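PDB 1XSZ: guanine nucleotide exchange protein from Legionella pneumophila, which probably acts as a guanine nucleotide exchange factor for ADP-ribosylation factors, with a Sec7 domain whose active site is covered by a C-terminal cap. Local coordinates for residues 11-16 and 26-31; 82-87 and 114-119; 108-113 and 133-138; 222-225 and 229-232; 265-268 and 273-276. One frame throughout, in Å; residues are numbered along the deposited sequence.

Interaction 1 (11-16 and 26-31)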
# COMPACT_ATOMS: atom_id res chain seq x y z
N GLN A 11 3.93 26.36 10.32
CA GLN A 11 4.54 25.31 9.52
C GLN A 11 5.65 24.52 10.21
O GLN A 11 5.71 23.30 10.08
CB GLN A 11 5.04 25.86 8.18
CG GLN A 11 6.05 26.99 8.29
CD GLN A 11 6.40 27.56 6.93
OE1 GLN A 11 7.11 26.93 6.15
NE2 GLN A 11 5.90 28.75 6.63
N ARG A 12 6.53 25.21 10.94
CA ARG A 12 7.62 24.51 11.62
C ARG A 12 7.14 23.54 12.69
O ARG A 12 7.64 22.42 12.79
CB ARG A 12 8.60 25.51 12.23
CG ARG A 12 9.52 26.17 11.21
CD ARG A 12 10.62 26.95 11.90
NE ARG A 12 10.10 28.10 12.64
CZ ARG A 12 10.83 28.83 13.48
NH1 ARG A 12 12.10 28.54 13.69
NH2 ARG A 12 10.28 29.87 14.10
N GLU A 13 6.16 23.97 13.49
CA GLU A 13 5.63 23.11 14.54
C GLU A 13 4.90 21.91 13.93
O GLU A 13 4.95 20.81 14.47
CB GLU A 13 4.68 23.90 15.45
CG GLU A 13 4.07 23.07 16.56
CD GLU A 13 3.20 23.88 17.50
OE1 GLU A 13 2.30 24.60 17.01
OE2 GLU A 13 3.42 23.81 18.73
N ILE A 14 4.21 22.14 12.82
CA ILE A 14 3.48 21.07 12.15
C ILE A 14 4.46 20.05 11.56
O ILE A 14 4.29 18.85 11.74
CB ILE A 14 2.57 21.62 11.04
CG1 ILE A 14 1.53 22.57 11.65
CG2 ILE A 14 1.88 20.47 10.30
CD1 ILE A 14 0.69 23.31 10.62
N ILE A 15 5.47 20.55 10.86
CA ILE A 15 6.47 19.68 10.25
C ILE A 15 7.16 18.82 11.31
O ILE A 15 7.26 17.60 11.16
CB ILE A 15 7.53 20.51 9.49
CG1 ILE A 15 6.89 21.12 8.24
CG2 ILE A 15 8.72 19.64 9.11
CD1 ILE A 15 7.75 22.15 7.55
N GLU A 16 7.64 19.46 12.37
CA GLU A 16 8.32 18.75 13.45
C GLU A 16 7.42 17.66 14.05
O GLU A 16 7.86 16.54 14.27
CB GLU A 16 8.74 19.73 14.54
CG GLU A 16 9.34 19.06 15.77
CD GLU A 16 9.75 20.07 16.83
OE1 GLU A 16 8.90 20.89 17.23
OE2 GLU A 16 10.92 20.02 17.26
N ILE A 26 -0.96 15.74 11.81
CA ILE A 26 -2.29 15.82 11.21
C ILE A 26 -3.24 16.48 12.21
O ILE A 26 -4.02 17.36 11.85
CB ILE A 26 -2.81 14.41 10.83
CG1 ILE A 26 -1.95 13.82 9.71
CG2 ILE A 26 -4.28 14.49 10.42
CD1 ILE A 26 -2.00 14.60 8.41
N ASN A 27 -3.18 16.04 13.47
CA ASN A 27 -4.05 16.61 14.49
C ASN A 27 -3.82 18.10 14.68
O ASN A 27 -4.78 18.85 14.90
CB ASN A 27 -3.85 15.87 15.82
CG ASN A 27 -4.51 14.50 15.83
OD1 ASN A 27 -4.32 13.72 16.76
ND2 ASN A 27 -5.29 14.22 14.80
N LYS A 28 -2.57 18.54 14.59
CA LYS A 28 -2.26 19.95 14.75
C LYS A 28 -2.90 20.76 13.63
O LYS A 28 -3.47 21.83 13.86
CB LYS A 28 -0.75 20.18 14.75
CG LYS A 28 -0.07 19.75 16.04
CD LYS A 28 1.40 20.12 16.04
CE LYS A 28 2.05 19.84 17.39
NZ LYS A 28 1.93 18.41 17.78
N ILE A 29 -2.82 20.25 12.40
CA ILE A 29 -3.41 20.94 11.26
C ILE A 29 -4.92 21.03 11.47
O ILE A 29 -5.52 22.09 11.26
CB ILE A 29 -3.14 20.18 9.94
CG1 ILE A 29 -1.66 20.27 9.58
CG2 ILE A 29 -3.99 20.79 8.81
CD1 ILE A 29 -1.26 19.41 8.39
N LYS A 30 -5.52 19.93 11.90
CA LYS A 30 -6.96 19.89 12.13
C LYS A 30 -7.38 20.86 13.23
O LYS A 30 -8.44 21.48 13.14
CB LYS A 30 -7.40 18.47 12.49
CG LYS A 30 -7.20 17.47 11.35
CD LYS A 30 -7.55 16.04 11.75
CE LYS A 30 -9.02 15.89 12.08
NZ LYS A 30 -9.36 14.47 12.36
N GLU A 31 -6.55 21.01 14.26
CA GLU A 31 -6.87 21.92 15.35
C GLU A 31 -6.87 23.37 14.86
O GLU A 31 -7.74 24.16 15.22
CB GLU A 31 -5.88 21.76 16.50
CG GLU A 31 -5.97 20.41 17.19
CD GLU A 31 -5.07 20.31 18.41
OE1 GLU A 31 -3.84 20.45 18.25
OE2 GLU A 31 -5.60 20.10 19.52
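Ile-14 and Ile-29 meet nearly at right angles, and their branches make the apolar centre of this helix pairing. The gamma methyl of Ile-14 does most of the touching: its CG2 lies 3.6 Å from CG1 of Ile-29 and 3.8 Å from CD1 of Ile-29, so it sits against the long branch of the partner and not against its short one. CG2 of Ile-14 stands opposite the backbone N across the first torsion (CG1 at chi1 -62°, beside that N), while the long branch of Ile-14 adds CD1, 4.0 Å from CG1 of Ile-29. A second pair lies next to this one at the more exposed margin. Lys-28 points from its helix toward helix 11-20 and crosses Glu-13 at about a right angle, aliphatic part against aliphatic part: CE of Lys-28 is 3.9 Å from CG of Glu-13, and CD of Lys-28 also comes 3.9 Å from the carbonyl O of Glu-13. A bend at the last torsion of the lysine (chi4 59°) turns the ammonium off the line of the chain. NZ of Lys-28 stays 5.7 Å from OE2 of Glu-13, so the opposite charges may attract at a distance but form no salt bridge. The backbones come closest at Ile-14 and Lys-28, with CA atoms 6.4 Å apart. Helices 11-20 and 22-35 follow one another in the Sec7 domain; Phe-47 and Ile-44 of helix 40-50 pack on Ile-14 and Ile-29 respectively, and Ile-7 of helix 5-9 touches both isoleucines.

Interaction 2 (82-87 and 114-119)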
# COMPACT_ATOMS: atom_id res chain seq x y z
N MET A 82 -3.43 18.68 -8.37
CA MET A 82 -2.40 18.47 -9.39
C MET A 82 -2.99 18.85 -10.74
O MET A 82 -4.18 18.63 -10.98
CB MET A 82 -1.95 17.01 -9.40
CG MET A 82 -1.26 16.58 -8.12
SD MET A 82 -0.79 14.83 -8.11
CE MET A 82 0.64 14.85 -9.17
N ASN A 83 -2.17 19.42 -11.61
CA ASN A 83 -2.63 19.84 -12.93
C ASN A 83 -2.23 18.85 -14.03
O ASN A 83 -1.07 18.81 -14.43
CB ASN A 83 -2.05 21.22 -13.27
CG ASN A 83 -2.55 21.76 -14.60
OD1 ASN A 83 -2.01 22.73 -15.13
ND2 ASN A 83 -3.60 21.15 -15.14
N PHE A 84 -3.20 18.07 -14.51
CA PHE A 84 -2.94 17.10 -15.56
C PHE A 84 -3.36 17.64 -16.92
O PHE A 84 -3.13 16.99 -17.95
CB PHE A 84 -3.70 15.80 -15.27
CG PHE A 84 -3.23 15.10 -14.02
CD1 PHE A 84 -1.93 14.64 -13.92
CD2 PHE A 84 -4.09 14.95 -12.94
CE1 PHE A 84 -1.48 14.03 -12.75
CE2 PHE A 84 -3.65 14.35 -11.77
CZ PHE A 84 -2.34 13.89 -11.67
N ASN A 85 -3.97 18.82 -16.94
CA ASN A 85 -4.39 19.42 -18.19
C ASN A 85 -3.18 19.77 -19.04
O ASN A 85 -2.30 20.53 -18.62
CB ASN A 85 -5.24 20.67 -17.92
CG ASN A 85 -5.67 21.36 -19.20
OD1 ASN A 85 -4.87 22.03 -19.85
ND2 ASN A 85 -6.93 21.19 -19.57
N GLY A 86 -3.14 19.22 -20.24
CA GLY A 86 -2.03 19.48 -21.13
C GLY A 86 -1.18 18.25 -21.38
O GLY A 86 -0.53 18.14 -22.41
N GLN A 87 -1.19 17.33 -20.42
CA GLN A 87 -0.39 16.11 -20.54
C GLN A 87 -1.16 14.96 -21.15
O GLN A 87 -2.38 14.87 -21.01
CB GLN A 87 0.10 15.65 -19.17
CG GLN A 87 1.01 16.60 -18.43
CD GLN A 87 1.50 15.99 -17.13
OE1 GLN A 87 2.65 15.56 -17.02
NE2 GLN A 87 0.61 15.92 -16.15
N GLN A 114 -6.24 4.43 -8.31
CA GLN A 114 -7.66 4.77 -8.48
C GLN A 114 -7.87 6.28 -8.37
O GLN A 114 -8.73 6.84 -9.05
CB GLN A 114 -8.50 4.05 -7.42
CG GLN A 114 -8.62 2.55 -7.64
CD GLN A 114 -9.36 1.86 -6.52
OE1 GLN A 114 -10.47 2.25 -6.16
NE2 GLN A 114 -8.75 0.83 -5.96
N SER A 115 -7.11 6.93 -7.50
CA SER A 115 -7.24 8.38 -7.34
C SER A 115 -6.83 9.08 -8.63
O SER A 115 -7.52 9.99 -9.12
CB SER A 115 -6.35 8.86 -6.19
OG SER A 115 -6.50 10.25 -5.98
N PHE A 116 -5.71 8.65 -9.21
CA PHE A 116 -5.26 9.24 -10.46
C PHE A 116 -6.29 9.04 -11.57
O PHE A 116 -6.62 9.98 -12.29
CB PHE A 116 -3.95 8.59 -10.92
CG PHE A 116 -3.62 8.90 -12.35
CD1 PHE A 116 -3.08 10.13 -12.71
CD2 PHE A 116 -3.94 7.99 -13.35
CE1 PHE A 116 -2.86 10.45 -14.05
CE2 PHE A 116 -3.72 8.30 -14.70
CZ PHE A 116 -3.19 9.53 -15.04
N SER A 117 -6.78 7.81 -11.71
CA SER A 117 -7.75 7.50 -12.75
C SER A 117 -8.99 8.39 -12.66
O SER A 117 -9.51 8.85 -13.68
CB SER A 117 -8.16 6.03 -12.68
OG SER A 117 -8.82 5.72 -11.47
N GLY A 118 -9.46 8.63 -11.44
CA GLY A 118 -10.63 9.47 -11.27
C GLY A 118 -10.35 10.92 -11.62
O GLY A 118 -11.17 11.58 -12.27
N ALA A 119 -9.20 11.43 -11.20
CA ALA A 119 -8.82 12.81 -11.48
C ALA A 119 -8.51 13.03 -12.96
O ALA A 119 -8.84 14.08 -13.51
CB ALA A 119 -7.62 13.21 -10.64
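Phe-84 and Phe-116 are brought together by different first torsions: CG of Phe-84 stands beside its backbone N (chi1 -64°), whereas CG of Phe-116 is swung to the side opposite the N (chi1 166°), which carries that ring from the helix surface toward the loop. The result is a T-shaped pair. Phe-116 presents an edge to one face of Phe-84, with the planes at 87° and the ring centroids 5.4 Å apart. The edge is the CD1-CE1 side: CD1 of Phe-116 lies 4.0 Å from CZ of Phe-84, and CE1 of Phe-116 lies 4.1 Å from CE1 of Phe-84, so the approach is displaced toward the rim of the Phe-84 ring. Ala-119, one turn further along helix 106-123, adds its methyl obliquely, CB being 4.3 Å from CE2 of Phe-84. The loop residue is thus received by two side chains of the same helix. Phe-84 also opens a type II beta turn that ends at Gln-87, whose N is bonded to the carbonyl O of Phe-84 at 3.2 Å; Gly-86 takes the third position with a positive phi. Gln-123, on the same helix, bonds to the backbone N of Phe-84 and the O of Met-82, and Phe-96 of helix 89-98 touches both phenylalanine rings. Within the Sec7 domain, the contact joins the loop between helices 69-80 and 89-98 to helix 106-123. Across the two segments its chemistry is wholly apolar and aromatic, with ring C-H groups directed at a pi face, while N of Phe-84 and O of Met-82 find their partner in Gln-123.

Interaction 3 (108-113 and 133-138)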
# COMPACT_ATOMS: atom_id res chain seq x y z
N LYS A 108 -2.62 -0.31 -1.03
CA LYS A 108 -2.31 1.12 -0.96
C LYS A 108 -1.94 1.63 -2.35
O LYS A 108 -2.37 2.72 -2.75
CB LYS A 108 -1.17 1.35 0.04
CG LYS A 108 -1.60 1.15 1.47
CD LYS A 108 -0.45 1.33 2.45
CE LYS A 108 -0.93 1.18 3.88
NZ LYS A 108 0.22 1.16 4.83
N ILE A 109 -1.16 0.86 -3.08
CA ILE A 109 -0.79 1.23 -4.44
C ILE A 109 -2.08 1.36 -5.26
O ILE A 109 -2.26 2.31 -6.02
CB ILE A 109 0.10 0.15 -5.08
CG1 ILE A 109 1.48 0.17 -4.41
CG2 ILE A 109 0.24 0.38 -6.59
CD1 ILE A 109 2.32 -1.06 -4.71
N ASP A 110 -2.98 0.41 -5.08
CA ASP A 110 -4.24 0.39 -5.80
C ASP A 110 -5.04 1.67 -5.55
O ASP A 110 -5.53 2.30 -6.50
CB ASP A 110 -5.05 -0.85 -5.39
CG ASP A 110 -6.17 -1.19 -6.36
OD1 ASP A 110 -6.18 -0.64 -7.48
OD2 ASP A 110 -7.02 -2.02 -5.99
N ARG A 111 -5.17 2.07 -4.29
CA ARG A 111 -5.92 3.28 -3.99
C ARG A 111 -5.32 4.50 -4.67
O ARG A 111 -6.05 5.38 -5.14
CB ARG A 111 -6.00 3.51 -2.48
CG ARG A 111 -6.65 2.36 -1.74
CD ARG A 111 -7.20 2.79 -0.38
NE ARG A 111 -7.68 1.64 0.38
CZ ARG A 111 -6.89 0.83 1.08
NH1 ARG A 111 -5.59 1.05 1.14
NH2 ARG A 111 -7.41 -0.20 1.72
N LEU A 112 -3.99 4.57 -4.73
CA LEU A 112 -3.35 5.71 -5.37
C LEU A 112 -3.68 5.72 -6.86
O LEU A 112 -4.05 6.75 -7.42
CB LEU A 112 -1.83 5.67 -5.16
CG LEU A 112 -1.35 5.92 -3.73
CD1 LEU A 112 0.18 5.89 -3.71
CD2 LEU A 112 -1.85 7.27 -3.22
N VAL A 113 -3.57 4.56 -7.51
CA VAL A 113 -3.88 4.46 -8.93
C VAL A 113 -5.34 4.83 -9.20
O VAL A 113 -5.65 5.49 -10.20
CB VAL A 113 -3.57 3.03 -9.45
CG1 VAL A 113 -4.01 2.87 -10.91
CG2 VAL A 113 -2.07 2.76 -9.33
N ALA A 133 -12.74 3.15 -16.81
CA ALA A 133 -11.97 2.93 -18.03
C ALA A 133 -10.57 3.49 -17.84
O ALA A 133 -9.59 2.90 -18.30
CB ALA A 133 -12.66 3.61 -19.21
N ALA A 134 -10.47 4.63 -17.15
CA ALA A 134 -9.18 5.25 -16.89
C ALA A 134 -8.37 4.36 -15.96
O ALA A 134 -7.15 4.24 -16.12
CB ALA A 134 -9.37 6.63 -16.28
N TYR A 135 -9.04 3.73 -15.00
CA TYR A 135 -8.38 2.84 -14.05
C TYR A 135 -7.82 1.63 -14.79
O TYR A 135 -6.67 1.23 -14.57
CB TYR A 135 -9.39 2.39 -12.98
CG TYR A 135 -8.87 1.33 -12.03
CD1 TYR A 135 -7.83 1.59 -11.14
CD2 TYR A 135 -9.44 0.06 -12.02
CE1 TYR A 135 -7.36 0.61 -10.26
CE2 TYR A 135 -8.99 -0.93 -11.15
CZ TYR A 135 -7.95 -0.65 -10.27
OH TYR A 135 -7.53 -1.63 -9.40
N LEU A 136 -8.61 1.03 -15.67
CA LEU A 136 -8.15 -0.11 -16.44
C LEU A 136 -6.90 0.29 -17.24
O LEU A 136 -5.90 -0.43 -17.25
CB LEU A 136 -9.24 -0.60 -17.40
CG LEU A 136 -8.79 -1.66 -18.42
CD1 LEU A 136 -8.40 -2.93 -17.69
CD2 LEU A 136 -9.92 -1.93 -19.41
N LEU A 137 -6.96 1.43 -17.91
CA LEU A 137 -5.84 1.90 -18.71
C LEU A 137 -4.61 2.12 -17.82
O LEU A 137 -3.50 1.76 -18.20
CB LEU A 137 -6.20 3.22 -19.40
CG LEU A 137 -5.49 3.52 -20.72
CD1 LEU A 137 -5.85 2.48 -21.77
CD2 LEU A 137 -5.89 4.91 -21.18
N ALA A 138 -4.83 2.70 -16.65
CA ALA A 138 -3.74 2.96 -15.72
C ALA A 138 -3.03 1.70 -15.25
O ALA A 138 -1.81 1.61 -15.35
CB ALA A 138 -4.24 3.77 -14.53
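Tyr-135 and Val-113 bury the most surface in this contact, followed by Asp-110. The tyrosine reaches from helix 131-149 across to helix 106-123, its CG swung opposite the backbone N, and it crosses both partners at about a right angle. Its hydroxyl donates to Asp-110: OH of Tyr-135 lies 2.5 Å from OD1 of Asp-110, a short bond made on the syn side of the carboxylate and 16° out of its plane. The carboxylate meets the edge of the ring, and the two planes are 32° apart. OD1 of Asp-110 also lies 3.3 Å from CE1 of Tyr-135, at the ring margin beside the hydroxyl. Closer to the base of the ring comes Val-113, which points toward the other helix. Its CG1 does all the touching, 4.0 Å from CD1 of Tyr-135 and 3.7 Å from CB of Ala-138, so one methyl fills the angle between ring and alanine. The segment axes approach to 11.0 Å, a wide spacing that the long tyrosine spans, at 126° between their N-to-C directions; the CA atoms of Val-113 and Ala-138 are the nearest pair. This is helix packing within the Sec7 domain, but its polar end faces the capping domain: Lys-251 pairs with OD2 of Asp-110 and bonds to OH of Tyr-135, which also bonds to NE1 of Trp-253. The phenol is therefore gripped by three partners. The short bond, together with the lysine nearby, suggests a strongly polarised hydroxyl and a carboxylate that probably stays ionised though buried.

Interaction 4 (222-225 and 229-232)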
# COMPACT_ATOMS: atom_id res chain seq x y z
N ASP A 222 0.18 -19.55 3.83
CA ASP A 222 0.01 -19.51 2.39
C ASP A 222 -1.20 -20.35 1.98
O ASP A 222 -2.03 -19.92 1.18
CB ASP A 222 1.29 -20.01 1.71
CG ASP A 222 1.28 -19.79 0.21
OD1 ASP A 222 0.62 -18.84 -0.25
OD2 ASP A 222 1.95 -20.57 -0.50
N SER A 223 -1.31 -21.55 2.55
CA SER A 223 -2.41 -22.45 2.25
C SER A 223 -3.74 -21.89 2.75
O SER A 223 -4.78 -22.06 2.11
CB SER A 223 -2.16 -23.82 2.88
OG SER A 223 -3.25 -24.70 2.64
N PHE A 224 -3.70 -21.22 3.90
CA PHE A 224 -4.90 -20.64 4.49
C PHE A 224 -5.60 -19.66 3.56
O PHE A 224 -6.82 -19.50 3.62
CB PHE A 224 -4.54 -19.96 5.81
CG PHE A 224 -5.72 -19.49 6.60
CD1 PHE A 224 -6.28 -18.23 6.38
CD2 PHE A 224 -6.30 -20.31 7.57
CE1 PHE A 224 -7.38 -17.80 7.10
CE2 PHE A 224 -7.41 -19.89 8.29
CZ PHE A 224 -7.95 -18.63 8.06
N LEU A 225 -4.84 -19.00 2.69
CA LEU A 225 -5.40 -18.04 1.76
C LEU A 225 -6.53 -18.60 0.89
O LEU A 225 -7.47 -17.88 0.55
CB LEU A 225 -4.29 -17.48 0.86
CG LEU A 225 -3.30 -16.56 1.57
CD1 LEU A 225 -2.16 -16.22 0.63
CD2 LEU A 225 -4.01 -15.29 2.02
N ASP A 229 -13.56 -22.54 5.94
CA ASP A 229 -13.97 -23.04 7.25
C ASP A 229 -12.81 -23.57 8.09
O ASP A 229 -12.94 -24.60 8.76
CB ASP A 229 -15.02 -24.14 7.08
CG ASP A 229 -16.24 -23.66 6.32
OD1 ASP A 229 -16.80 -22.61 6.69
OD2 ASP A 229 -16.64 -24.34 5.35
N VAL A 230 -11.69 -22.87 8.07
CA VAL A 230 -10.52 -23.27 8.85
C VAL A 230 -10.21 -22.16 9.85
O VAL A 230 -10.15 -20.99 9.48
CB VAL A 230 -9.29 -23.49 7.95
CG1 VAL A 230 -8.07 -23.81 8.80
CG2 VAL A 230 -9.56 -24.63 6.97
N ASN A 231 -10.04 -22.53 11.12
CA ASN A 231 -9.74 -21.54 12.15
C ASN A 231 -8.29 -21.11 12.02
O ASN A 231 -7.38 -21.93 11.87
CB ASN A 231 -9.98 -22.12 13.54
CG ASN A 231 -10.00 -21.05 14.62
OD1 ASN A 231 -9.07 -20.25 14.74
ND2 ASN A 231 -11.06 -21.04 15.42
N ILE A 232 -8.08 -19.80 12.09
CA ILE A 232 -6.75 -19.22 11.97
C ILE A 232 -5.78 -19.71 13.06
O ILE A 232 -4.57 -19.63 12.88
CB ILE A 232 -6.84 -17.68 11.99
CG1 ILE A 232 -5.48 -17.06 11.67
CG2 ILE A 232 -7.37 -17.21 13.34
CD1 ILE A 232 -5.00 -17.38 10.27
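One face of the Phe-224 ring is covered by the delta methyl of Ile-232: CD1 of Ile-232 stands 3.9 Å from the ring centroid and only 9° off the normal, a CH-pi contact centred on the ring. At the edge, near the ring plane, the carbonyl O of Val-230 comes 3.2 Å from CE2 of Phe-224, where the slightly positive ring hydrogens face it. The side chain of Val-230 adds CG1, 4.0 Å from CE2 of Phe-224, as the two side chains run past each other in opposite directions. Backbone atoms close the same corner, with CA of Ile-232 3.8 Å from CE2 of Phe-224. The ring gets there because CG of Phe-224 lies opposite the backbone N (chi1 -172°), extending it from the last turn of helix 216-224 toward the returning chain. The isoleucine crosses it at about a right angle, its CG1 likewise opposite the N. Thr-245 of strand 243-248 touches both Phe-224 and Ile-232, and Ile-264 of strand 260-268 also touches the phenylalanine. The contact is apolar packing of the loop after helix 216-224 back onto that helix, over the antiparallel sheet of the C-terminal capping domain.

Interaction 5 (265-268 and 273-276)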
# COMPACT_ATOMS: atom_id res chain seq x y z
N THR A 265 -7.61 -10.70 7.42
CA THR A 265 -7.92 -9.81 8.53
C THR A 265 -8.39 -10.65 9.72
O THR A 265 -9.35 -11.41 9.61
CB THR A 265 -9.01 -8.78 8.17
OG1 THR A 265 -8.54 -7.96 7.09
CG2 THR A 265 -9.33 -7.90 9.36
N LEU A 266 -7.67 -10.52 10.83
CA LEU A 266 -8.00 -11.25 12.05
C LEU A 266 -8.73 -10.33 13.01
O LEU A 266 -8.28 -9.22 13.27
CB LEU A 266 -6.73 -11.77 12.73
CG LEU A 266 -5.94 -12.89 12.07
CD1 LEU A 266 -5.38 -12.45 10.73
CD2 LEU A 266 -4.82 -13.32 12.99
N THR A 267 -9.85 -10.80 13.54
CA THR A 267 -10.62 -10.00 14.48
C THR A 267 -11.04 -10.86 15.65
O THR A 267 -11.64 -11.92 15.47
CB THR A 267 -11.89 -9.41 13.82
OG1 THR A 267 -11.53 -8.66 12.66
CG2 THR A 267 -12.61 -8.50 14.80
N ASP A 268 -10.71 -10.42 16.86
CA ASP A 268 -11.09 -11.17 18.06
C ASP A 268 -12.52 -10.76 18.39
O ASP A 268 -12.78 -9.59 18.68
CB ASP A 268 -10.15 -10.82 19.22
CG ASP A 268 -10.41 -11.68 20.45
OD1 ASP A 268 -11.54 -11.63 20.98
OD2 ASP A 268 -9.48 -12.40 20.87
N ALA A 273 -9.93 -6.78 19.08
CA ALA A 273 -8.56 -6.55 18.61
C ALA A 273 -8.53 -7.00 17.16
O ALA A 273 -9.21 -7.96 16.78
CB ALA A 273 -7.58 -7.37 19.44
N GLN A 274 -7.75 -6.31 16.34
CA GLN A 274 -7.64 -6.65 14.93
C GLN A 274 -6.22 -6.56 14.41
O GLN A 274 -5.39 -5.82 14.95
CB GLN A 274 -8.54 -5.75 14.08
CG GLN A 274 -10.02 -6.12 14.12
CD GLN A 274 -10.86 -5.30 13.17
OE1 GLN A 274 -12.04 -5.58 12.95
NE2 GLN A 274 -10.26 -4.26 12.60
N ALA A 275 -5.93 -7.33 13.37
CA ALA A 275 -4.62 -7.33 12.75
C ALA A 275 -4.78 -7.82 11.32
O ALA A 275 -5.64 -8.65 11.04
CB ALA A 275 -3.67 -8.24 13.52
N THR A 276 -3.97 -7.28 10.42
CA THR A 276 -4.01 -7.72 9.03
C THR A 276 -2.69 -8.40 8.69
O THR A 276 -1.63 -8.04 9.22
CB THR A 276 -4.23 -6.55 8.05
OG1 THR A 276 -3.22 -5.56 8.25
CG2 THR A 276 -5.60 -5.95 8.24
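Leu-266 and Ala-275 form the hydrogen-bonded pair of this antiparallel contact, bonded in both directions. N of Leu-266 donates to O of Ala-275 at 2.8 Å with an almost straight N-H (170°), and N of Ala-275 returns to O of Leu-266 at 3.0 Å, more bent (151°). A third backbone bond, from N of Asp-268 to O of Ala-273 at 2.9 Å, closes the end next to the turn. Weaker CA-H...O contacts lie between them; CA of Gln-274 comes 3.1 Å from O of Leu-266, and CA of Thr-267 comes 3.4 Å from O of Ala-273. Strands 260-268 and 274-280 make a beta hairpin, the second and third strands across the six-stranded antiparallel sheet of the capping domain; backbone bonds continue to strand 243-248 beyond Thr-265 and Thr-267, and to strand 295-300 beyond Thr-276. Side-chain contacts sort by face. Thr-265, Thr-267, Gln-274 and Thr-276 share one, in two non-hydrogen-bonded pairs whose members lie side by side and point the same way. OG1 of Thr-265 is 3.7 Å from CG2 of Thr-276. OG1 of Thr-267 lies 3.1 Å from OE1 of Gln-274, a possible hydrogen bond whose proton has another acceptor within reach; the glutamine, extended beyond CG, also lays its CG 3.3 Å from that hydroxyl oxygen. On the other face are Leu-266 and Ala-275, the leucine against Ile-232 and the alanine against helix 306-315. Asp-268 uses its OD1 in the turn, accepting from N of Lys-270 and of Thr-271.

How the interactions relate
Interactions 1, 2 and 3 belong to the all-helical Sec7 part, interactions 4 and 5 to the capping domain. Interactions 2 and 3 are buried, share helix 106-123 and touch through Ser-117 and Gln-114 against Tyr-135 and Ala-134, yet one is aromatic and the other turns on a tyrosine-aspartate hydrogen bond that faces the cap. Interaction 1, about 27 Å from interaction 2 between centres, is only partly buried, with isoleucines inside and lysine and glutamate outside. Interaction 5 relies on backbone hydrogen bonds, unlike the side-chain packing of interaction 4; the two meet where Ile-232 packs on Leu-266, on the sheet face that carries Leu-266 and Ala-275.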